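Local coordinates for protein alpha-ketoglutarate-dependent non-heme iron oxygenase EasH (Aspergillus japonicus, PDB 5M0T) that probably catalyses an oxidative step in biosynthesis of the ergot alkaloid cycloclavine, using non-heme iron(II) and 2-oxoglutarate, at residues 112-117 / 227-232; 122-127 / 219-224; 133-138 / 149-154. All coordinates share one frame; numbering follows the deposited sequence.

EasH illustrates how a beta scaffold can hold a metal and its cosubstrate with residues from its strands and from the segments between them. Contact 1 joins strands 112-122 and 222-231; contact 2 pairs the other ends of both, its centre about 26 Å from that of contact 1. Contact 3 lies about 10 Å from contact 1, centre to centre, and joins it in the sheet, where Leu-153 N is 2.8 Å from Met-229 O. Contacts 2 and 3 stay about 8 Å apart at their nearest atoms, yet share one ligand: Glu-134 (contact 3) binds the iron that 2-oxoglutarate chelates, while Arg-222 (contact 2), its side chain about 9 Å from the metal, faces the ligand's distal carboxylate.

Contact 1 of 3, residues 112-117 / 227-232; sequences YWLTTS and LIMQSC
Three consecutive bends, starting from chi1 -54° with CG anti to the carbonyl carbon, fold the Met-229 side chain back onto the neighbouring strand. Its CE methyl thereby settles 3.4 Å from Trp-113 C, against the backbone. The same methyl meets Tyr-112 at the ring edge, in the plane of the ring, with Tyr-112 CD2 3.9 Å from Met-229 CE. Leu-114 extends this apolar patch: its CD1 branch rests against Met-229 SD and Leu-227 CD2, the two leucine side chains crossing at about a right angle.

On the face it shares with Gln-230, Trp-113 carries its indole next to Cys-232, whose CA lies over the five-membered ring, 4.1 Å from its centroid, as a CH-pi donor. Thr-235 of the second subunit also packs on this tryptophan, which puts the contact close to the subunit interface. Farther along, Thr-116 and Ile-228 run side by side, touching through CG2 and CD1 at 3.6 Å.

Thr-115 crosses the Gln-230 side chain at about a right angle. The hydroxyl OG1 makes only a weak hydrogen bond to Gln-230 OE1, at 3.2 Å; its stronger partner is Val-237 N, and Gln-230 NE2 in turn is anchored by Thr-235 O of its own chain.

The backbones are antiparallel. Trp-113 and Gln-230 form a reciprocal pair, Trp-113 N to Gln-230 O at 2.9 Å and Gln-230 N to Trp-113 O at 2.8 Å. Beyond the Leu-114/Met-229 pair the register shifts by one. Ile-228 O accepts from Thr-115 N, whereas Ile-228 N donates to Thr-116 O, so that two threonines face one isoleucine. This is a classic beta bulge, set here within the major sheet of the double-stranded beta-helix that characterises the cupin clan and its PhyH-type oxygenases.

Contact 2 of 3, residues 122-127 / 219-224; sequences TEPGYH and DFLRRG. With AKG (2-oxoglutaric acid), chain D.
Asp-219 meets the opposing loop through its backbone, with its N 3.8 Å from Pro-124 CG. The proline ring continues to Phe-220, where CG approaches the amide N and CD the carbonyl O. That carbonyl accepts a hydrogen bond from Asn-215 ND2, which reaches weakly across to Thr-122 O and so bridges both segments. Leu-221 turns its CD2 branch toward Glu-123, lying alongside that side chain with CD2 3.9 Å from CG; the glutamate opens the type II beta turn that ends at Tyr-126.

Arg-222 starts the regular strand. It forms an antiparallel hydrogen-bonded pair with Thr-122, in which Thr-122 N donates to Arg-222 O at 3.0 Å and Arg-222 N returns a bond to Thr-122 O at 3.2 Å. An arginine at the start of this strand of the double-stranded beta-helix, reaching the distal carboxylate of 2-oxoglutarate, is familiar in the oxygenase family. The Arg-222 chain leaves with CG anti to the backbone N (chi1 168°), then bends past Thr-122, whose OG1 sits 3.6 Å from both Arg-222 CB and CD. The guanidinium presents its edge to the carboxylate: NH2 faces O4 of the ligand at a doubtfully short separation, while Arg-222 NH1 to O3 of 2-oxoglutarate is a weak bond of 3.5 Å. Gly-167 O accepts a second bond from NH2, and Thr-169 and Gln-129 are also hydrogen-bonded to the ligand.

Contact 3 of 3, residues 133-138 / 149-154; sequences REHDGI and PESMLN. With FE2 (Fe (II) ion), chain C; AKG (2-oxoglutaric acid), chain D.
Met-152 lays its thioether across the first turn of the 3-10 segment, crossing the Glu-134 side chain at about a right angle, with SD 3.2 Å from Glu-134 O. The methionine is extended beyond CG (chi2 178°), which carries CE past the glutamate to meet Ile-138 tip to tip; CE and CD1 are 3.8 Å apart. Ile-138 CD1 touches Ser-151 CB too, closing the apolar side of the contact.

Glu-134 turns at chi2 (82°) and sends its carboxylate to the metal, where OE1 binds the iron at 2.0 Å. The other oxygen, OE2, meets Asn-154, although the hydrogen bond from ND2 is weak, 3.1 Å long and bent, with the amide and carboxylate planes 43° apart. A water bridges the same two atoms: it donates to Glu-134 OE2 at 2.6 Å and weakly accepts from Asn-154 ND2. The arrangement is consistent with a second-shell role for Asn-154 in positioning the carboxylate.

A second water ties the other end of the segments together. It lies in the plane of the His-135 ring, 2.9 Å from ND1, donates to Pro-149 O and is hydrogen-bonded to Ser-151 OG, whose hydroxyl also packs against His-135 CB at 3.3 Å.

The iron is also bound by His-132 and His-210 and by 2-oxoglutarate, which chelates it through O1 of its C1 carboxylate, next to the keto group, and the keto oxygen O5. Two histidines and one carboxylate on the same metal form the facial triad of 2-oxoglutarate-dependent oxygenases, here in its His-X-Glu...His version.

Contact 1 of 3, residues 112-117 / 227-232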
loop_
_atom_site.group_PDB
_atom_site.type_symbol
_atom_site.label_atom_id
_atom_site.label_comp_id
_atom_site.label_asym_id
_atom_site.label_seq_id
_atom_site.Cartn_x
_atom_site.Cartn_y
_atom_site.Cartn_z
ATOM N N TYR A 112 2.401 -8.542 6.620
ATOM C CA TYR A 112 1.295 -7.708 7.035
ATOM C C TYR A 112 1.864 -6.558 7.848
ATOM O O TYR A 112 3.032 -6.592 8.255
ATOM C CB TYR A 112 0.311 -8.499 7.903
ATOM C CG TYR A 112 1.005 -9.211 9.043
ATOM C CD1 TYR A 112 1.613 -10.452 8.842
ATOM C CD2 TYR A 112 1.118 -8.621 10.295
ATOM C CE1 TYR A 112 2.285 -11.090 9.857
ATOM C CE2 TYR A 112 1.782 -9.264 11.324
ATOM C CZ TYR A 112 2.364 -10.501 11.101
ATOM O OH TYR A 112 3.049 -11.163 12.106
ATOM N N TRP A 113 1.035 -5.548 8.077
ATOM C CA TRP A 113 1.395 -4.406 8.921
ATOM C C TRP A 113 0.151 -3.614 9.348
ATOM O O TRP A 113 -0.962 -3.930 8.934
ATOM C CB TRP A 113 2.435 -3.510 8.223
ATOM C CG TRP A 113 2.076 -2.963 6.858
ATOM C CD1 TRP A 113 0.862 -3.026 6.199
ATOM C CD2 TRP A 113 2.938 -2.198 6.016
ATOM N NE1 TRP A 113 0.948 -2.394 4.986
ATOM C CE2 TRP A 113 2.207 -1.867 4.853
ATOM C CE3 TRP A 113 4.258 -1.747 6.137
ATOM C CZ2 TRP A 113 2.763 -1.124 3.811
ATOM C CZ3 TRP A 113 4.808 -1.014 5.099
ATOM C CH2 TRP A 113 4.059 -0.715 3.945
ATOM N N LEU A 114 0.338 -2.605 10.188
ATOM C CA LEU A 114 -0.765 -1.803 10.698
ATOM C C LEU A 114 -1.304 -0.898 9.596
ATOM O O LEU A 114 -0.533 -0.241 8.910
ATOM C CB LEU A 114 -0.291 -0.956 11.883
ATOM C CG LEU A 114 -1.337 -0.087 12.591
ATOM C CD1 LEU A 114 -2.314 -0.935 13.392
ATOM C CD2 LEU A 114 -0.636 0.928 13.485
ATOM N N THR A 115 -2.615 -0.890 9.408
ATOM C CA THR A 115 -3.244 0.083 8.511
ATOM C C THR A 115 -3.825 1.263 9.319
ATOM O O THR A 115 -3.587 2.430 8.978
ATOM C CB THR A 115 -4.249 -0.539 7.522
ATOM O OG1 THR A 115 -4.794 0.493 6.694
ATOM C CG2 THR A 115 -5.393 -1.266 8.205
ATOM N N THR A 116 -4.535 0.964 10.404
ATOM C CA THR A 116 -5.105 1.997 11.260
ATOM C C THR A 116 -5.419 1.460 12.641
ATOM O O THR A 116 -5.751 0.299 12.802
ATOM C CB THR A 116 -6.382 2.661 10.636
ATOM O OG1 THR A 116 -6.940 3.637 11.537
ATOM C CG2 THR A 116 -7.455 1.632 10.292
ATOM N N SER A 117 -5.301 2.315 13.638
ATOM C CA SER A 117 -5.766 2.007 14.971
ATOM C C SER A 117 -6.308 3.278 15.580
ATOM O O SER A 117 -5.729 4.353 15.394
ATOM C CB SER A 117 -4.621 1.457 15.838
ATOM O OG SER A 117 -5.143 0.857 17.009
ATOM N N LEU A 227 -7.984 -2.017 16.303
ATOM C CA LEU A 227 -6.619 -2.105 15.854
ATOM C C LEU A 227 -6.656 -2.996 14.627
ATOM O O LEU A 227 -6.935 -4.201 14.728
ATOM C CB LEU A 227 -5.754 -2.683 16.985
ATOM C CG LEU A 227 -4.240 -2.772 16.826
ATOM C CD1 LEU A 227 -3.649 -3.188 18.169
ATOM C CD2 LEU A 227 -3.826 -3.764 15.741
ATOM N N ILE A 228 -6.387 -2.408 13.463
ATOM C CA ILE A 228 -6.576 -3.119 12.201
ATOM C C ILE A 228 -5.237 -3.423 11.544
ATOM O O ILE A 228 -4.486 -2.511 11.183
ATOM C CB ILE A 228 -7.511 -2.350 11.253
ATOM C CG1 ILE A 228 -8.733 -1.827 12.022
ATOM C CG2 ILE A 228 -7.941 -3.239 10.104
ATOM C CD1 ILE A 228 -9.725 -1.032 11.190
ATOM N N MET A 229 -4.944 -4.717 11.408
ATOM C CA MET A 229 -3.781 -5.189 10.645
ATOM C C MET A 229 -4.217 -5.493 9.226
ATOM O O MET A 229 -5.359 -5.873 8.978
ATOM C CB MET A 229 -3.172 -6.444 11.281
ATOM C CG MET A 229 -2.814 -6.275 12.744
ATOM S SD MET A 229 -1.699 -4.907 13.067
ATOM C CE MET A 229 -0.216 -5.453 12.233
ATOM N N GLN A 230 -3.273 -5.361 8.306
ATOM C CA GLN A 230 -3.559 -5.446 6.890
ATOM C C GLN A 230 -2.442 -6.123 6.112
ATOM O O GLN A 230 -1.274 -5.997 6.455
ATOM C CB GLN A 230 -3.777 -4.022 6.391
ATOM C CG GLN A 230 -3.900 -3.809 4.898
ATOM C CD GLN A 230 -4.443 -2.418 4.608
ATOM O OE1 GLN A 230 -5.567 -2.092 4.980
ATOM N NE2 GLN A 230 -3.627 -1.585 4.000
ATOM N N SER A 231 -2.832 -6.834 5.065
ATOM C CA SER A 231 -1.914 -7.361 4.049
ATOM C C SER A 231 -0.942 -6.283 3.533
ATOM O O SER A 231 -1.370 -5.200 3.116
ATOM C CB SER A 231 -2.737 -7.940 2.874
ATOM O OG SER A 231 -1.928 -8.203 1.751
ATOM N N CYS A 232 0.352 -6.598 3.519
ATOM C CA CYS A 232 1.375 -5.593 3.206
ATOM C C CYS A 232 1.313 -5.004 1.784
ATOM O O CYS A 232 1.835 -3.907 1.557
ATOM C CB CYS A 232 2.777 -6.127 3.478
ATOM S SG CYS A 232 3.295 -7.429 2.342
#

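Contact 2 of 3, residues 122-127 / 219-224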
loop_
_atom_site.group_PDB
_atom_site.type_symbol
_atom_site.label_atom_id
_atom_site.label_comp_id
_atom_site.label_asym_id
_atom_site.label_seq_id
_atom_site.Cartn_x
_atom_site.Cartn_y
_atom_site.Cartn_z
ATOM N N THR A 122 -18.068 6.595 22.038
ATOM C CA THR A 122 -19.421 7.020 21.646
ATOM C C THR A 122 -20.130 7.607 22.864
ATOM O O THR A 122 -20.138 7.009 23.932
ATOM C CB THR A 122 -20.255 5.866 21.051
ATOM O OG1 THR A 122 -20.441 4.837 22.033
ATOM C CG2 THR A 122 -19.550 5.252 19.848
ATOM N N GLU A 123 -20.700 8.787 22.695
ATOM C CA GLU A 123 -21.390 9.488 23.779
ATOM C C GLU A 123 -22.833 8.983 23.939
ATOM O O GLU A 123 -23.355 8.307 23.064
ATOM C CB GLU A 123 -21.367 10.997 23.506
ATOM C CG GLU A 123 -19.952 11.575 23.418
ATOM C CD GLU A 123 -19.924 13.054 23.058
ATOM O OE1 GLU A 123 -20.908 13.548 22.459
ATOM O OE2 GLU A 123 -18.924 13.731 23.395
ATOM N N PRO A 124 -23.484 9.302 25.065
ATOM C CA PRO A 124 -24.913 9.031 25.193
ATOM C C PRO A 124 -25.719 9.643 24.040
ATOM O O PRO A 124 -25.487 10.799 23.664
ATOM C CB PRO A 124 -25.265 9.727 26.504
ATOM C CG PRO A 124 -24.011 9.654 27.296
ATOM C CD PRO A 124 -22.932 9.881 26.302
ATOM N N GLY A 125 -26.626 8.857 23.469
ATOM C CA GLY A 125 -27.433 9.286 22.327
ATOM C C GLY A 125 -26.869 8.973 20.943
ATOM O O GLY A 125 -27.583 9.157 19.946
ATOM N N TYR A 126 -25.604 8.519 20.867
ATOM C CA TYR A 126 -24.965 8.225 19.577
ATOM C C TYR A 126 -25.778 7.149 18.859
ATOM O O TYR A 126 -26.092 6.105 19.445
ATOM C CB TYR A 126 -23.500 7.797 19.747
ATOM C CG TYR A 126 -22.879 7.269 18.475
ATOM C CD1 TYR A 126 -22.565 8.133 17.419
ATOM C CD2 TYR A 126 -22.649 5.904 18.303
ATOM C CE1 TYR A 126 -22.001 7.652 16.243
ATOM C CE2 TYR A 126 -22.080 5.415 17.132
ATOM C CZ TYR A 126 -21.770 6.287 16.102
ATOM O OH TYR A 126 -21.223 5.798 14.937
ATOM N N HIS A 127 -26.114 7.424 17.600
ATOM C CA HIS A 127 -27.139 6.655 16.894
ATOM C C HIS A 127 -26.652 5.301 16.327
ATOM O O HIS A 127 -27.470 4.443 15.985
ATOM C CB HIS A 127 -27.767 7.497 15.775
ATOM C CG HIS A 127 -26.802 7.872 14.698
ATOM N ND1 HIS A 127 -26.098 9.054 14.700
ATOM C CD2 HIS A 127 -26.405 7.200 13.597
ATOM C CE1 HIS A 127 -25.319 9.101 13.633
ATOM N NE2 HIS A 127 -25.478 7.980 12.952
ATOM N N ASP A 219 -25.708 8.383 30.417
ATOM C CA ASP A 219 -24.497 8.838 31.112
ATOM C C ASP A 219 -23.212 8.007 30.913
ATOM O O ASP A 219 -22.227 8.274 31.575
ATOM C CB ASP A 219 -24.817 8.934 32.614
ATOM C CG ASP A 219 -25.233 7.583 33.224
ATOM O OD1 ASP A 219 -25.618 6.640 32.478
ATOM O OD2 ASP A 219 -25.183 7.474 34.469
ATOM N N PHE A 220 -23.199 7.033 29.999
ATOM C CA PHE A 220 -22.042 6.142 29.836
ATOM C C PHE A 220 -21.315 6.409 28.517
ATOM O O PHE A 220 -21.931 6.334 27.436
ATOM C CB PHE A 220 -22.487 4.680 29.894
ATOM C CG PHE A 220 -21.373 3.707 30.170
ATOM C CD1 PHE A 220 -20.599 3.198 29.136
ATOM C CD2 PHE A 220 -21.090 3.309 31.477
ATOM C CE1 PHE A 220 -19.566 2.294 29.405
ATOM C CE2 PHE A 220 -20.070 2.412 31.747
ATOM C CZ PHE A 220 -19.316 1.894 30.715
ATOM N N LEU A 221 -20.014 6.718 28.619
ATOM C CA LEU A 221 -19.134 6.851 27.460
ATOM C C LEU A 221 -18.535 5.484 27.175
ATOM O O LEU A 221 -17.753 4.973 27.979
ATOM C CB LEU A 221 -18.007 7.844 27.724
ATOM C CG LEU A 221 -18.432 9.261 28.069
ATOM C CD1 LEU A 221 -17.438 9.815 29.085
ATOM C CD2 LEU A 221 -18.567 10.166 26.838
ATOM N N ARG A 222 -18.903 4.908 26.037
ATOM C CA ARG A 222 -18.478 3.555 25.641
ATOM C C ARG A 222 -17.206 3.677 24.796
ATOM O O ARG A 222 -17.248 4.235 23.711
ATOM C CB ARG A 222 -19.644 2.854 24.910
ATOM C CG ARG A 222 -19.358 1.559 24.154
ATOM C CD ARG A 222 -18.631 1.844 22.855
ATOM N NE ARG A 222 -18.963 0.970 21.765
ATOM C CZ ARG A 222 -18.389 1.027 20.564
ATOM N NH1 ARG A 222 -17.421 1.910 20.275
ATOM N NH2 ARG A 222 -18.774 0.163 19.642
ATOM N N ARG A 223 -16.077 3.193 25.314
ATOM C CA ARG A 223 -14.782 3.378 24.658
ATOM C C ARG A 223 -14.293 2.067 24.055
ATOM O O ARG A 223 -14.057 1.103 24.777
ATOM C CB ARG A 223 -13.746 3.909 25.644
ATOM C CG ARG A 223 -12.374 4.114 25.010
ATOM C CD ARG A 223 -11.509 5.209 25.627
ATOM N NE ARG A 223 -11.673 5.423 27.064
ATOM C CZ ARG A 223 -10.872 6.197 27.800
ATOM N NH1 ARG A 223 -9.825 6.833 27.260
ATOM N NH2 ARG A 223 -11.108 6.327 29.101
ATOM N N GLY A 224 -14.160 2.039 22.734
ATOM C CA GLY A 224 -13.611 0.893 22.009
ATOM C C GLY A 224 -12.242 1.204 21.439
ATOM O O GLY A 224 -11.858 2.372 21.351
HETATM C C1 AKG D . -15.384 1.259 11.927
HETATM O O1 AKG D . -14.989 0.807 10.854
HETATM O O2 AKG D . -15.330 2.527 12.260
HETATM C C2 AKG D . -15.989 0.383 13.034
HETATM O O5 AKG D . -16.466 -0.689 12.713
HETATM C C3 AKG D . -15.963 0.824 14.475
HETATM C C4 AKG D . -16.739 -0.113 15.386
HETATM C C5 AKG D . -16.765 0.307 16.830
HETATM O O3 AKG D . -15.955 1.282 17.171
HETATM O O4 AKG D . -17.492 -0.241 17.627
#

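Contact 3 of 3, residues 133-138 / 149-154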
loop_
_atom_site.group_PDB
_atom_site.type_symbol
_atom_site.label_atom_id
_atom_site.label_comp_id
_atom_site.label_asym_id
_atom_site.label_seq_id
_atom_site.Cartn_x
_atom_site.Cartn_y
_atom_site.Cartn_z
ATOM N N ARG A 133 -18.478 -3.776 5.778
ATOM C CA ARG A 133 -17.292 -4.628 5.793
ATOM C C ARG A 133 -16.087 -3.720 5.735
ATOM O O ARG A 133 -16.063 -2.759 4.952
ATOM C CB ARG A 133 -17.297 -5.580 4.598
ATOM C CG ARG A 133 -18.396 -6.618 4.690
ATOM C CD ARG A 133 -18.272 -7.672 3.614
ATOM N NE ARG A 133 -19.263 -8.718 3.818
ATOM C CZ ARG A 133 -20.528 -8.674 3.401
ATOM N NH1 ARG A 133 -21.009 -7.609 2.738
ATOM N NH2 ARG A 133 -21.330 -9.711 3.662
ATOM N N GLU A 134 -15.087 -4.018 6.558
ATOM C CA GLU A 134 -13.931 -3.139 6.686
ATOM C C GLU A 134 -13.090 -3.109 5.398
ATOM O O GLU A 134 -12.474 -2.082 5.108
ATOM C CB GLU A 134 -13.081 -3.505 7.913
ATOM C CG GLU A 134 -12.603 -2.279 8.710
ATOM C CD GLU A 134 -13.643 -1.717 9.693
ATOM O OE1 GLU A 134 -14.618 -1.053 9.275
ATOM O OE2 GLU A 134 -13.483 -1.930 10.920
ATOM N N HIS A 135 -13.107 -4.189 4.605
ATOM C CA HIS A 135 -12.335 -4.236 3.353
ATOM C C HIS A 135 -12.847 -3.313 2.240
ATOM O O HIS A 135 -12.186 -3.154 1.219
ATOM C CB HIS A 135 -12.120 -5.692 2.870
ATOM C CG HIS A 135 -13.229 -6.278 2.048
ATOM N ND1 HIS A 135 -13.099 -7.499 1.420
ATOM C CD2 HIS A 135 -14.462 -5.818 1.712
ATOM C CE1 HIS A 135 -14.200 -7.759 0.737
ATOM N NE2 HIS A 135 -15.040 -6.756 0.902
ATOM N N ASP A 136 -14.015 -2.700 2.428
ATOM C CA ASP A 136 -14.520 -1.727 1.448
ATOM C C ASP A 136 -13.740 -0.405 1.430
ATOM O O ASP A 136 -13.983 0.427 0.587
ATOM C CB ASP A 136 -16.034 -1.515 1.618
ATOM C CG ASP A 136 -16.853 -2.731 1.182
ATOM O OD1 ASP A 136 -16.563 -3.302 0.110
ATOM O OD2 ASP A 136 -17.807 -3.110 1.887
ATOM N N GLY A 137 -12.784 -0.232 2.348
ATOM C CA GLY A 137 -11.781 0.822 2.236
ATOM C C GLY A 137 -10.760 0.623 1.115
ATOM O O GLY A 137 -10.042 1.562 0.777
ATOM N N ILE A 138 -10.675 -0.590 0.557
ATOM C CA ILE A 138 -9.757 -0.929 -0.523
ATOM C C ILE A 138 -10.571 -1.235 -1.795
ATOM O O ILE A 138 -11.338 -2.191 -1.803
ATOM C CB ILE A 138 -8.939 -2.175 -0.147
ATOM C CG1 ILE A 138 -8.129 -1.934 1.129
ATOM C CG2 ILE A 138 -8.046 -2.623 -1.307
ATOM C CD1 ILE A 138 -7.660 -3.238 1.771
ATOM N N PRO A 149 -9.129 -11.693 -1.583
ATOM C CA PRO A 149 -8.246 -12.226 -0.582
ATOM C C PRO A 149 -8.451 -11.500 0.739
ATOM O O PRO A 149 -8.967 -10.379 0.748
ATOM C CB PRO A 149 -6.861 -11.939 -1.150
ATOM C CG PRO A 149 -7.071 -10.653 -1.866
ATOM C CD PRO A 149 -8.398 -10.869 -2.552
ATOM N N GLU A 150 -8.028 -12.138 1.830
ATOM C CA GLU A 150 -8.089 -11.536 3.142
ATOM C C GLU A 150 -7.147 -10.353 3.118
ATOM O O GLU A 150 -6.007 -10.465 2.650
ATOM C CB GLU A 150 -7.692 -12.532 4.230
ATOM C CG GLU A 150 -8.650 -13.719 4.390
ATOM C CD GLU A 150 -10.043 -13.323 4.889
ATOM O OE1 GLU A 150 -10.233 -12.208 5.435
ATOM O OE2 GLU A 150 -10.969 -14.143 4.745
ATOM N N SER A 151 -7.661 -9.208 3.556
ATOM C CA SER A 151 -6.927 -7.942 3.522
ATOM C C SER A 151 -6.769 -7.296 4.879
ATOM O O SER A 151 -5.785 -6.629 5.116
ATOM C CB SER A 151 -7.657 -6.945 2.601
ATOM O OG SER A 151 -8.981 -6.755 3.050
ATOM N N MET A 152 -7.744 -7.470 5.760
ATOM C CA MET A 152 -7.746 -6.807 7.050
ATOM C C MET A 152 -8.143 -7.748 8.171
ATOM O O MET A 152 -8.901 -8.697 7.964
ATOM C CB MET A 152 -8.729 -5.651 7.026
ATOM C CG MET A 152 -8.397 -4.583 6.017
ATOM S SD MET A 152 -9.652 -3.306 6.019
ATOM C CE MET A 152 -8.788 -1.963 5.210
ATOM N N LEU A 153 -7.625 -7.458 9.353
ATOM C CA LEU A 153 -7.981 -8.159 10.575
ATOM C C LEU A 153 -8.108 -7.112 11.676
ATOM O O LEU A 153 -7.118 -6.451 11.993
ATOM C CB LEU A 153 -6.895 -9.173 10.955
ATOM C CG LEU A 153 -7.211 -10.106 12.125
ATOM C CD1 LEU A 153 -8.598 -10.743 12.005
ATOM C CD2 LEU A 153 -6.127 -11.174 12.223
ATOM N N ASN A 154 -9.309 -6.984 12.252
ATOM C CA ASN A 154 -9.601 -5.983 13.289
ATOM C C ASN A 154 -9.655 -6.589 14.686
ATOM O O ASN A 154 -10.541 -7.375 14.987
ATOM C CB ASN A 154 -10.936 -5.285 13.001
ATOM C CG ASN A 154 -11.126 -4.012 13.820
ATOM O OD1 ASN A 154 -10.608 -3.874 14.938
ATOM N ND2 ASN A 154 -11.864 -3.065 13.255
HETATM FE FE FE2 C . -15.995 -0.960 10.752
HETATM C C1 AKG D . -15.384 1.259 11.927
HETATM O O1 AKG D . -14.989 0.807 10.854
HETATM O O2 AKG D . -15.330 2.527 12.260
HETATM C C2 AKG D . -15.989 0.383 13.034
HETATM O O5 AKG D . -16.466 -0.689 12.713
HETATM C C3 AKG D . -15.963 0.824 14.475
HETATM C C4 AKG D . -16.739 -0.113 15.386
HETATM C C5 AKG D . -16.765 0.307 16.830
HETATM O O3 AKG D . -15.955 1.282 17.171
HETATM O O4 AKG D . -17.492 -0.241 17.627
HETATM O O HOH W 1 -13.127 -0.582 13.110
HETATM O O HOH W 2 -10.684 -8.797 2.256
#